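Methylxanthine N3-demethylase NdmB (Pseudomonas putida, PDB 6ICL) removes the N3-methyl group of theobromine, and also of 3-methylxanthine, caffeine and theophylline, releasing formaldehyde, as a Rieske non-heme iron oxygenase in bacterial caffeine degradation. Local coordinates at residues T193-F198 with G246-R251; N259-L264 with D268-L273; V217-V222 with T335-V340; R188-T193 with V340-W345. All blocks are in the same frame, centred on the assembly; numbering follows the deposited sequence.

Contact 1: T193-F198 with G246-R251; sequences TDFSHF and GDFTYR. With FE (Fe (III) ion), chain C.
In the iron-binding loop of the catalytic domain, between helices 185-192 and 198-201, Phe195 reaches across to strand 246-253 and meets Phe248 and Tyr250. Its rim atom CZ stands over the centre of the Phe248 ring, with Phe195 CZ 3.9 Å from Phe248 CD2. The ring planes are 68° apart and the centroids 5.1 Å, a T-shaped stack in which Phe195 gives the edge and Phe248 the face. One step along the same rim, Phe195 CE2 lies 3.1 Å from Tyr250 OH, close to the planes of both rings, so the hydroxyl oxygen faces an aromatic C-H. CG of Phe195 is anti to its own carbonyl carbon (chi1 -85°), which aims the ring at the strand, and Phe210 adds a further edge-to-face partner. Two residues on, His197 NE2 binds the iron at 2.1 Å, beside a water at the same distance; His202 and Asp314 complete the protein ligands. The far nitrogen of that imidazole, His197 ND1, donates to Asp194 OD2 at 2.7 Å, within 3° of the ring plane, while Ser196 OG donates to Asp194 OD1 at 2.9 Å on its syn lone pair. Asp194 thus fixes the imidazole's rotation from the second shell, and His108 of the second subunit packs on His197. Two histidines and one carboxylate round a single iron form the facial triad characteristic of Rieske oxygenases.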
# COMPACT_ATOMS: atom_id res chain seq x y z
N THR A 193 -24.66 18.20 -21.41
CA THR A 193 -25.44 18.99 -22.35
C THR A 193 -24.97 20.44 -22.43
O THR A 193 -25.72 21.31 -22.88
CB THR A 193 -26.93 18.95 -21.97
OG1 THR A 193 -27.09 19.46 -20.64
CG2 THR A 193 -27.49 17.52 -22.03
N ASP A 194 -23.75 20.73 -21.99
CA ASP A 194 -23.25 22.10 -21.92
C ASP A 194 -22.01 22.26 -22.78
O ASP A 194 -21.08 21.46 -22.69
CB ASP A 194 -22.93 22.49 -20.48
CG ASP A 194 -22.18 23.80 -20.40
OD1 ASP A 194 -22.82 24.83 -20.66
OD2 ASP A 194 -20.96 23.81 -20.09
N PHE A 195 -21.99 23.32 -23.60
CA PHE A 195 -20.82 23.64 -24.42
C PHE A 195 -19.97 24.76 -23.85
O PHE A 195 -18.78 24.85 -24.18
CB PHE A 195 -21.24 24.06 -25.84
CG PHE A 195 -21.46 22.91 -26.77
CD1 PHE A 195 -20.41 22.41 -27.52
CD2 PHE A 195 -22.70 22.34 -26.90
CE1 PHE A 195 -20.61 21.35 -28.39
CE2 PHE A 195 -22.91 21.28 -27.77
CZ PHE A 195 -21.85 20.78 -28.52
N SER A 196 -20.53 25.62 -23.01
CA SER A 196 -19.76 26.78 -22.57
C SER A 196 -18.57 26.41 -21.69
O SER A 196 -17.71 27.28 -21.46
CB SER A 196 -20.66 27.76 -21.83
OG SER A 196 -21.17 27.18 -20.65
N HIS A 197 -18.45 25.17 -21.21
CA HIS A 197 -17.27 24.82 -20.43
C HIS A 197 -16.09 24.32 -21.26
O HIS A 197 -15.00 24.13 -20.70
CB HIS A 197 -17.62 23.76 -19.36
CG HIS A 197 -17.80 22.38 -19.90
ND1 HIS A 197 -19.01 21.91 -20.37
CD2 HIS A 197 -16.93 21.34 -20.02
CE1 HIS A 197 -18.87 20.66 -20.77
NE2 HIS A 197 -17.62 20.29 -20.57
N PHE A 198 -16.26 24.11 -22.58
CA PHE A 198 -15.18 23.52 -23.39
C PHE A 198 -13.90 24.35 -23.33
O PHE A 198 -12.80 23.79 -23.24
CB PHE A 198 -15.60 23.37 -24.86
CG PHE A 198 -16.49 22.21 -25.13
CD1 PHE A 198 -17.28 21.67 -24.12
CD2 PHE A 198 -16.54 21.65 -26.39
CE1 PHE A 198 -18.11 20.58 -24.37
CE2 PHE A 198 -17.38 20.58 -26.64
CZ PHE A 198 -18.17 20.05 -25.63
N GLY A 246 -21.12 20.65 -37.82
CA GLY A 246 -22.27 19.76 -37.78
C GLY A 246 -23.38 20.31 -36.92
O GLY A 246 -23.25 21.34 -36.26
N ASP A 247 -24.51 19.61 -36.96
CA ASP A 247 -25.64 19.91 -36.09
C ASP A 247 -25.64 18.95 -34.91
O ASP A 247 -25.17 17.82 -35.02
CB ASP A 247 -26.97 19.79 -36.82
CG ASP A 247 -27.25 20.98 -37.73
OD1 ASP A 247 -26.89 22.11 -37.35
OD2 ASP A 247 -27.84 20.77 -38.80
N PHE A 248 -26.23 19.41 -33.80
CA PHE A 248 -26.31 18.66 -32.55
C PHE A 248 -27.77 18.55 -32.17
O PHE A 248 -28.41 19.53 -31.78
CB PHE A 248 -25.49 19.36 -31.46
CG PHE A 248 -24.04 19.55 -31.83
CD1 PHE A 248 -23.62 20.69 -32.52
CD2 PHE A 248 -23.10 18.58 -31.51
CE1 PHE A 248 -22.29 20.85 -32.88
CE2 PHE A 248 -21.77 18.74 -31.86
CZ PHE A 248 -21.36 19.87 -32.55
N THR A 249 -28.32 17.34 -32.29
CA THR A 249 -29.73 17.09 -32.06
C THR A 249 -29.87 16.22 -30.81
O THR A 249 -29.41 15.07 -30.80
CB THR A 249 -30.35 16.41 -33.28
OG1 THR A 249 -30.02 17.17 -34.46
CG2 THR A 249 -31.84 16.32 -33.14
N TYR A 250 -30.51 16.76 -29.78
CA TYR A 250 -30.62 16.10 -28.49
C TYR A 250 -32.03 15.58 -28.27
O TYR A 250 -33.00 16.33 -28.38
CB TYR A 250 -30.28 17.05 -27.34
CG TYR A 250 -28.85 17.54 -27.33
CD1 TYR A 250 -28.45 18.56 -28.17
CD2 TYR A 250 -27.92 17.01 -26.43
CE1 TYR A 250 -27.18 19.04 -28.16
CE2 TYR A 250 -26.62 17.47 -26.41
CZ TYR A 250 -26.25 18.50 -27.29
OH TYR A 250 -24.97 18.99 -27.32
N ARG A 251 -32.13 14.29 -27.94
CA ARG A 251 -33.32 13.71 -27.36
C ARG A 251 -32.92 13.13 -26.02
O ARG A 251 -32.05 12.26 -25.95
CB ARG A 251 -33.93 12.64 -28.27
CG ARG A 251 -34.46 13.20 -29.60
CD ARG A 251 -35.12 12.10 -30.42
NE ARG A 251 -36.15 11.38 -29.66
CZ ARG A 251 -36.90 10.42 -30.18
NH1 ARG A 251 -36.72 10.07 -31.45
NH2 ARG A 251 -37.83 9.81 -29.45
FE FE C . -16.97 18.30 -20.80
O HOH W 1 -18.30 17.29 -22.03

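Contact 2: N259-L264 with D268-L273; sequences NLEIKL and DSRFVL
Glu261 swings its carboxylate over the aliphatic part of Arg270 on the neighbouring strand, with OE1 meeting Arg270 NH1 at 3.0 Å in a salt bridge. The acceptor is approached on its anti side, 34° out of the carboxylate plane, whereas it lies near the guanidinium plane; the two flat groups stand 88° apart. A bend at chi3 (-38°) turns the arginine end toward Glu261, and Arg270 NH2 goes on to a second carboxylate, Asp165. On the same face Lys263 runs extended toward the turn, beside Asp268, a long ion pair with NZ 3.9 Å from OD1, and Asn259 OD1 touches Val272 CG1 at 3.5 Å while accepting from Ser164 N. Leu260, Ile262, Phe271 and Leu273 occupy the other face, where Ile262 CB and Phe271 CB are 4.4 Å apart. Paired backbone bonds link Leu260 with Leu273 and Ile262 with Phe271, and Leu264 N to Ser269 O, at 3.0 Å, closes the ladder next to the turn. This antiparallel hairpin lies inside the large sheet of the catalytic domain: strand 246-253 flanks 257-264, strand 284-294 flanks 270-281, and Phe192 of helix 185-192 rests on Leu273.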
# COMPACT_ATOMS: atom_id res chain seq x y z
N ASN A 259 -29.33 11.54 -25.65
CA ASN A 259 -28.97 11.00 -26.95
C ASN A 259 -28.57 12.18 -27.83
O ASN A 259 -29.42 13.01 -28.18
CB ASN A 259 -30.13 10.21 -27.55
CG ASN A 259 -29.76 9.54 -28.86
OD1 ASN A 259 -29.32 8.37 -28.88
ND2 ASN A 259 -29.92 10.27 -29.96
N LEU A 260 -27.27 12.26 -28.16
CA LEU A 260 -26.74 13.35 -28.97
C LEU A 260 -26.45 12.83 -30.37
O LEU A 260 -25.52 12.04 -30.56
CB LEU A 260 -25.49 13.97 -28.37
CG LEU A 260 -24.78 14.89 -29.38
CD1 LEU A 260 -25.72 16.02 -29.92
CD2 LEU A 260 -23.47 15.48 -28.81
N GLU A 261 -27.23 13.29 -31.34
CA GLU A 261 -26.95 13.00 -32.73
C GLU A 261 -26.14 14.14 -33.33
O GLU A 261 -26.56 15.30 -33.30
CB GLU A 261 -28.25 12.81 -33.51
CG GLU A 261 -28.00 12.71 -35.00
CD GLU A 261 -29.25 12.95 -35.80
OE1 GLU A 261 -30.00 11.98 -36.04
OE2 GLU A 261 -29.49 14.12 -36.16
N ILE A 262 -24.95 13.82 -33.83
CA ILE A 262 -24.14 14.79 -34.55
C ILE A 262 -24.24 14.46 -36.04
O ILE A 262 -23.88 13.36 -36.46
CB ILE A 262 -22.67 14.78 -34.10
CG1 ILE A 262 -22.57 14.97 -32.58
CG2 ILE A 262 -21.90 15.85 -34.84
CD1 ILE A 262 -21.16 15.27 -32.11
N LYS A 263 -24.77 15.40 -36.82
CA LYS A 263 -24.87 15.27 -38.27
C LYS A 263 -23.91 16.27 -38.91
O LYS A 263 -24.03 17.47 -38.68
CB LYS A 263 -26.30 15.50 -38.73
CG LYS A 263 -26.54 15.24 -40.22
CD LYS A 263 -27.99 15.54 -40.57
CE LYS A 263 -28.21 15.59 -42.07
NZ LYS A 263 -29.56 16.13 -42.39
N LEU A 264 -22.93 15.76 -39.66
CA LEU A 264 -21.98 16.65 -40.31
C LEU A 264 -22.65 17.43 -41.43
O LEU A 264 -23.54 16.92 -42.13
CB LEU A 264 -20.80 15.86 -40.87
CG LEU A 264 -19.73 15.34 -39.89
CD1 LEU A 264 -19.33 16.43 -38.90
CD2 LEU A 264 -20.20 14.08 -39.17
N ASP A 268 -23.56 13.66 -45.17
CA ASP A 268 -24.64 13.42 -44.23
C ASP A 268 -24.25 12.42 -43.15
O ASP A 268 -25.13 11.79 -42.56
CB ASP A 268 -25.89 12.94 -44.95
CG ASP A 268 -26.62 14.06 -45.66
OD1 ASP A 268 -26.87 15.12 -45.02
OD2 ASP A 268 -26.92 13.88 -46.86
N SER A 269 -22.96 12.27 -42.87
CA SER A 269 -22.52 11.27 -41.90
C SER A 269 -22.96 11.66 -40.49
O SER A 269 -22.89 12.83 -40.10
CB SER A 269 -21.00 11.09 -41.95
OG SER A 269 -20.34 12.33 -41.79
N ARG A 270 -23.41 10.66 -39.73
CA ARG A 270 -23.89 10.87 -38.38
C ARG A 270 -23.04 10.12 -37.37
O ARG A 270 -22.43 9.09 -37.68
CB ARG A 270 -25.34 10.44 -38.25
CG ARG A 270 -26.27 11.32 -39.01
CD ARG A 270 -27.69 10.84 -38.81
NE ARG A 270 -27.70 9.39 -38.79
CZ ARG A 270 -28.28 8.67 -37.85
NH1 ARG A 270 -28.92 9.27 -36.86
NH2 ARG A 270 -28.24 7.35 -37.91
N PHE A 271 -23.02 10.65 -36.15
CA PHE A 271 -22.31 10.08 -35.01
C PHE A 271 -23.22 10.25 -33.81
O PHE A 271 -23.71 11.36 -33.58
CB PHE A 271 -20.97 10.82 -34.82
CG PHE A 271 -20.11 10.29 -33.72
CD1 PHE A 271 -19.22 9.27 -33.96
CD2 PHE A 271 -20.16 10.86 -32.45
CE1 PHE A 271 -18.39 8.78 -32.94
CE2 PHE A 271 -19.35 10.38 -31.41
CZ PHE A 271 -18.45 9.34 -31.67
N VAL A 272 -23.50 9.18 -33.08
CA VAL A 272 -24.35 9.25 -31.89
C VAL A 272 -23.49 9.04 -30.63
O VAL A 272 -22.77 8.04 -30.51
CB VAL A 272 -25.48 8.21 -31.92
CG1 VAL A 272 -26.28 8.28 -30.62
CG2 VAL A 272 -26.39 8.46 -33.12
N LEU A 273 -23.57 10.00 -29.71
CA LEU A 273 -23.00 9.87 -28.37
C LEU A 273 -24.16 9.89 -27.39
O LEU A 273 -24.99 10.81 -27.41
CB LEU A 273 -21.99 10.98 -28.07
CG LEU A 273 -21.18 10.83 -26.76
CD1 LEU A 273 -20.37 9.52 -26.72
CD2 LEU A 273 -20.25 12.03 -26.50

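Contact 3: V217-V222 with T335-V340; sequences VYVNRV and TDKISV
Lys337, in the first turn of helix 337-355, stretches across to Val217, in the loop leading to the outer strand of the catalytic sheet, and to Val219. From CB the chain leaves with CG anti to the backbone N (chi1 -176°), and it stays extended as far as CE, which carries it off the helix and past the two valines in the opposite sense. CD is the first to touch, against Val217 CG1 at 3.7 Å and already 3.4 Å from Val217 O. CE follows, meeting Val217 O end-on at 3.2 Å, nearly in line with the C=O bond. At the tip the chain bends (chi4 -46°); NZ stays 3.6 Å from Val217 O without bonding to it and passes Val219 CG2 at 3.9 Å. Its ionic partner is Glu370, whose carboxylate also accepts from Val219 N. Val219 CG2 reaches Ile338 CG1 at 4.4 Å, a looser apolar touch. Cutting Lys337 back to an alanine is likely to leave Glu370 without this positive partner and open a gap beside Val217 and Val219. On the opposite flank of this helix start, Asp336 OD2 is hydrogen-bonded to His84 of the second subunit, one of the residues around that subunit's [2Fe-2S] cluster. The contact is therefore amphipathic: methylenes pack between helix and strand edge, while the ammonium delivers charge to a carboxylate of the C-terminal tail.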
# COMPACT_ATOMS: atom_id res chain seq x y z
N VAL A 217 -31.78 28.47 -29.33
CA VAL A 217 -32.07 27.08 -29.04
C VAL A 217 -33.48 26.98 -28.48
O VAL A 217 -33.79 27.57 -27.44
CB VAL A 217 -31.06 26.46 -28.06
CG1 VAL A 217 -30.76 27.43 -26.93
CG2 VAL A 217 -31.60 25.14 -27.53
N TYR A 218 -34.34 26.25 -29.18
CA TYR A 218 -35.66 25.95 -28.68
C TYR A 218 -35.61 24.65 -27.89
O TYR A 218 -35.04 23.65 -28.36
CB TYR A 218 -36.66 25.84 -29.82
CG TYR A 218 -36.93 27.17 -30.49
CD1 TYR A 218 -37.58 28.19 -29.80
CD2 TYR A 218 -36.52 27.41 -31.79
CE1 TYR A 218 -37.83 29.41 -30.40
CE2 TYR A 218 -36.76 28.64 -32.40
CZ TYR A 218 -37.42 29.63 -31.70
OH TYR A 218 -37.67 30.85 -32.30
N VAL A 219 -36.18 24.66 -26.70
CA VAL A 219 -36.22 23.50 -25.83
C VAL A 219 -37.67 23.04 -25.73
O VAL A 219 -38.52 23.77 -25.22
CB VAL A 219 -35.66 23.81 -24.44
CG1 VAL A 219 -35.68 22.55 -23.59
CG2 VAL A 219 -34.24 24.39 -24.56
N ASN A 220 -37.93 21.82 -26.21
CA ASN A 220 -39.26 21.23 -26.13
C ASN A 220 -39.29 20.09 -25.12
O ASN A 220 -38.28 19.43 -24.87
CB ASN A 220 -39.68 20.67 -27.49
CG ASN A 220 -39.66 21.72 -28.58
OD1 ASN A 220 -39.79 22.92 -28.31
ND2 ASN A 220 -39.50 21.28 -29.82
N ARG A 221 -40.48 19.86 -24.57
CA ARG A 221 -40.83 18.64 -23.86
C ARG A 221 -41.73 17.81 -24.77
O ARG A 221 -42.83 18.26 -25.12
CB ARG A 221 -41.54 18.94 -22.55
CG ARG A 221 -40.79 19.83 -21.56
CD ARG A 221 -41.57 19.84 -20.27
NE ARG A 221 -41.08 20.78 -19.27
CZ ARG A 221 -41.71 20.97 -18.11
NH1 ARG A 221 -42.83 20.30 -17.86
NH2 ARG A 221 -41.24 21.82 -17.21
N VAL A 222 -41.27 16.63 -25.18
CA VAL A 222 -41.97 15.77 -26.12
C VAL A 222 -41.90 14.34 -25.60
O VAL A 222 -40.82 13.75 -25.56
CB VAL A 222 -41.37 15.87 -27.53
CG1 VAL A 222 -42.10 14.94 -28.47
CG2 VAL A 222 -41.37 17.30 -28.03
N THR A 335 -27.12 31.67 -21.27
CA THR A 335 -26.63 30.46 -21.91
C THR A 335 -26.92 29.18 -21.12
O THR A 335 -26.56 28.11 -21.60
CB THR A 335 -25.12 30.58 -22.17
OG1 THR A 335 -24.49 31.12 -21.01
CG2 THR A 335 -24.85 31.47 -23.38
N ASP A 336 -27.57 29.25 -19.95
CA ASP A 336 -27.93 28.04 -19.21
C ASP A 336 -29.35 27.57 -19.50
O ASP A 336 -29.90 26.78 -18.72
CB ASP A 336 -27.75 28.26 -17.71
CG ASP A 336 -26.34 28.70 -17.33
OD1 ASP A 336 -25.35 28.18 -17.88
OD2 ASP A 336 -26.23 29.58 -16.45
N LYS A 337 -29.93 28.00 -20.62
CA LYS A 337 -31.33 27.71 -20.93
C LYS A 337 -31.65 26.22 -20.79
O LYS A 337 -32.65 25.83 -20.17
CB LYS A 337 -31.62 28.20 -22.36
CG LYS A 337 -33.05 28.09 -22.87
CD LYS A 337 -33.10 28.62 -24.32
CE LYS A 337 -34.50 29.09 -24.74
NZ LYS A 337 -35.51 28.08 -24.34
N ILE A 338 -30.82 25.36 -21.39
CA ILE A 338 -31.03 23.91 -21.26
C ILE A 338 -31.05 23.50 -19.79
O ILE A 338 -31.96 22.80 -19.33
CB ILE A 338 -29.95 23.15 -22.04
CG1 ILE A 338 -30.10 23.41 -23.54
CG2 ILE A 338 -30.02 21.67 -21.71
CD1 ILE A 338 -28.84 23.07 -24.34
N SER A 339 -30.03 23.91 -19.04
CA SER A 339 -29.96 23.55 -17.63
C SER A 339 -31.17 24.07 -16.86
O SER A 339 -31.74 23.37 -16.00
CB SER A 339 -28.65 24.08 -17.05
OG SER A 339 -28.77 24.32 -15.68
N VAL A 340 -31.60 25.31 -17.14
CA VAL A 340 -32.76 25.87 -16.45
C VAL A 340 -34.02 25.07 -16.76
O VAL A 340 -34.80 24.73 -15.86
CB VAL A 340 -32.91 27.36 -16.81
CG1 VAL A 340 -34.24 27.93 -16.33
CG2 VAL A 340 -31.77 28.14 -16.21

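Contact 4: R188-T193 with V340-W345; sequences RWENFT and VQFRKW
Glu190 and Arg343 join helices 185-192 and 337-355 through a side-on, two-point salt bridge. Arg343 NE donates to Glu190 OE2 at 2.7 Å, and Arg343 NH2 to Glu190 OE1 at 2.9 Å in a nearly straight bond. Both oxygens use their syn lone pairs, and with carboxylate and guanidinium planes just 21° apart neither group can turn without giving up a bond. Arg343 NH2 also pairs with Glu330, and Ser339 OG binds Glu190 OE2 weakly. Next inward, Glu190 OE2 sits at the edge of the Phe342 ring, 3.8 Å from CD2. Behind it Phe342 lies flat on the indole of Trp189 in an offset stack, its ring centroid 3.8 Å from that of the six-membered ring and the planes 4° apart; the closest atoms, Trp189 CZ3 and Phe342 CG, are 3.3 Å apart. Thr193 CG2 covers the opposite indole face at 3.7 Å above the plane, while Trp189 NE1 donates to Ser257 O. Phe342 reaches the stack because its CG is anti to the backbone N (chi1 180°). A leucine in place of Trp189 would probably leave one face of Phe342 poorly covered and Ser257 O without its indole donor. The carboxylate of buried Glu190 is thus probably balanced by Arg343, itself shared with Glu330, beside an aromatic stack between two antiparallel helix segments.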
# COMPACT_ATOMS: atom_id res chain seq x y z
N ARG A 188 -24.12 15.45 -13.53
CA ARG A 188 -23.55 14.77 -14.69
C ARG A 188 -24.32 15.11 -15.97
O ARG A 188 -23.71 15.36 -17.02
CB ARG A 188 -23.52 13.26 -14.48
CG ARG A 188 -22.35 12.57 -15.18
CD ARG A 188 -22.70 12.29 -16.61
NE ARG A 188 -21.55 12.03 -17.46
CZ ARG A 188 -20.82 12.97 -18.05
NH1 ARG A 188 -21.10 14.26 -17.85
NH2 ARG A 188 -19.80 12.63 -18.82
N TRP A 189 -25.65 15.12 -15.90
CA TRP A 189 -26.47 15.47 -17.05
C TRP A 189 -26.18 16.89 -17.52
O TRP A 189 -25.92 17.13 -18.71
CB TRP A 189 -27.94 15.29 -16.69
CG TRP A 189 -28.84 15.33 -17.88
CD1 TRP A 189 -29.32 14.26 -18.57
CD2 TRP A 189 -29.39 16.50 -18.51
NE1 TRP A 189 -30.14 14.69 -19.59
CE2 TRP A 189 -30.19 16.06 -19.58
CE3 TRP A 189 -29.27 17.87 -18.27
CZ2 TRP A 189 -30.88 16.94 -20.42
CZ3 TRP A 189 -29.97 18.76 -19.12
CH2 TRP A 189 -30.76 18.29 -20.17
N GLU A 190 -26.19 17.85 -16.60
CA GLU A 190 -25.93 19.24 -16.99
C GLU A 190 -24.54 19.41 -17.57
O GLU A 190 -24.33 20.24 -18.45
CB GLU A 190 -26.11 20.18 -15.81
CG GLU A 190 -27.53 20.19 -15.29
CD GLU A 190 -27.74 21.27 -14.26
OE1 GLU A 190 -26.73 21.85 -13.81
OE2 GLU A 190 -28.89 21.52 -13.88
N ASN A 191 -23.57 18.64 -17.08
CA ASN A 191 -22.24 18.69 -17.69
C ASN A 191 -22.28 18.20 -19.13
O ASN A 191 -21.60 18.75 -20.00
CB ASN A 191 -21.26 17.85 -16.87
CG ASN A 191 -19.90 17.74 -17.54
OD1 ASN A 191 -19.45 16.65 -17.88
ND2 ASN A 191 -19.24 18.87 -17.73
N PHE A 192 -23.06 17.14 -19.41
CA PHE A 192 -23.00 16.52 -20.74
C PHE A 192 -23.66 17.40 -21.80
O PHE A 192 -23.28 17.35 -22.98
CB PHE A 192 -23.66 15.14 -20.70
CG PHE A 192 -23.31 14.26 -21.88
CD1 PHE A 192 -22.18 13.46 -21.85
CD2 PHE A 192 -24.14 14.20 -22.99
CE1 PHE A 192 -21.85 12.64 -22.92
CE2 PHE A 192 -23.83 13.36 -24.08
CZ PHE A 192 -22.67 12.57 -24.03
N THR A 193 -24.66 18.20 -21.41
CA THR A 193 -25.44 18.99 -22.35
C THR A 193 -24.97 20.44 -22.43
O THR A 193 -25.72 21.31 -22.88
CB THR A 193 -26.93 18.95 -21.97
OG1 THR A 193 -27.09 19.46 -20.64
CG2 THR A 193 -27.49 17.52 -22.03
N VAL A 340 -31.60 25.31 -17.14
CA VAL A 340 -32.76 25.87 -16.45
C VAL A 340 -34.02 25.07 -16.76
O VAL A 340 -34.80 24.73 -15.86
CB VAL A 340 -32.91 27.36 -16.81
CG1 VAL A 340 -34.24 27.93 -16.33
CG2 VAL A 340 -31.77 28.14 -16.21
N GLN A 341 -34.23 24.72 -18.02
CA GLN A 341 -35.39 23.89 -18.38
C GLN A 341 -35.31 22.51 -17.75
O GLN A 341 -36.33 21.93 -17.36
CB GLN A 341 -35.49 23.79 -19.91
CG GLN A 341 -35.83 25.13 -20.55
CD GLN A 341 -37.03 25.77 -19.88
OE1 GLN A 341 -38.09 25.15 -19.74
NE2 GLN A 341 -36.87 27.01 -19.43
N PHE A 342 -34.09 21.97 -17.63
CA PHE A 342 -33.90 20.68 -16.97
C PHE A 342 -34.27 20.77 -15.49
O PHE A 342 -35.04 19.95 -14.97
CB PHE A 342 -32.44 20.27 -17.16
CG PHE A 342 -32.06 18.95 -16.52
CD1 PHE A 342 -32.52 17.74 -17.05
CD2 PHE A 342 -31.19 18.92 -15.45
CE1 PHE A 342 -32.12 16.53 -16.48
CE2 PHE A 342 -30.78 17.71 -14.87
CZ PHE A 342 -31.25 16.51 -15.39
N ARG A 343 -33.74 21.78 -14.81
CA ARG A 343 -34.08 21.99 -13.40
C ARG A 343 -35.58 22.24 -13.21
O ARG A 343 -36.18 21.72 -12.27
CB ARG A 343 -33.26 23.16 -12.86
CG ARG A 343 -31.78 22.88 -12.91
CD ARG A 343 -30.96 24.00 -12.38
NE ARG A 343 -29.57 23.59 -12.37
CZ ARG A 343 -28.66 23.97 -11.48
NH1 ARG A 343 -29.01 24.79 -10.51
NH2 ARG A 343 -27.42 23.52 -11.55
N LYS A 344 -36.20 23.02 -14.10
CA LYS A 344 -37.64 23.28 -14.01
C LYS A 344 -38.42 21.98 -14.05
O LYS A 344 -39.31 21.76 -13.22
CB LYS A 344 -38.10 24.18 -15.15
CG LYS A 344 -37.76 25.65 -15.01
CD LYS A 344 -38.67 26.49 -15.93
CE LYS A 344 -38.27 27.98 -15.98
NZ LYS A 344 -38.43 28.69 -14.68
N TRP A 345 -38.13 21.12 -15.02
CA TRP A 345 -38.92 19.91 -15.16
C TRP A 345 -38.62 18.94 -14.03
O TRP A 345 -39.54 18.26 -13.55
CB TRP A 345 -38.68 19.27 -16.52
CG TRP A 345 -39.77 18.35 -16.95
CD1 TRP A 345 -40.91 18.04 -16.25
CD2 TRP A 345 -39.83 17.62 -18.17
NE1 TRP A 345 -41.66 17.14 -16.97
CE2 TRP A 345 -41.03 16.87 -18.15
CE3 TRP A 345 -38.98 17.50 -19.28
CZ2 TRP A 345 -41.41 16.04 -19.19
CZ3 TRP A 345 -39.37 16.67 -20.32
CH2 TRP A 345 -40.57 15.96 -20.27

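Overall arrangement
All four contacts belong to the catalytic domain, arranged around one large antiparallel sheet. Contacts 1 and 2 adjoin within it, their centres 11 Å apart: strands 246-253 and 257-264 are neighbours, and Tyr250 packs on Leu260. Contacts 3 and 4 share Val340 and helix 337-355, their centres only 8 Å apart, with Ile338 leaning on Trp189. Thr193 belongs to both contact 1 and contact 4, so the iron loop leads straight out of helix 185-192. Contact 1 supplies the iron ligand His197; the side chains of Leu273, Glu190 and Ile338 lie about 9, 11 and 13 Å from the metal. Contacts 1, 3 and 4 also meet the second subunit on its Rieske side.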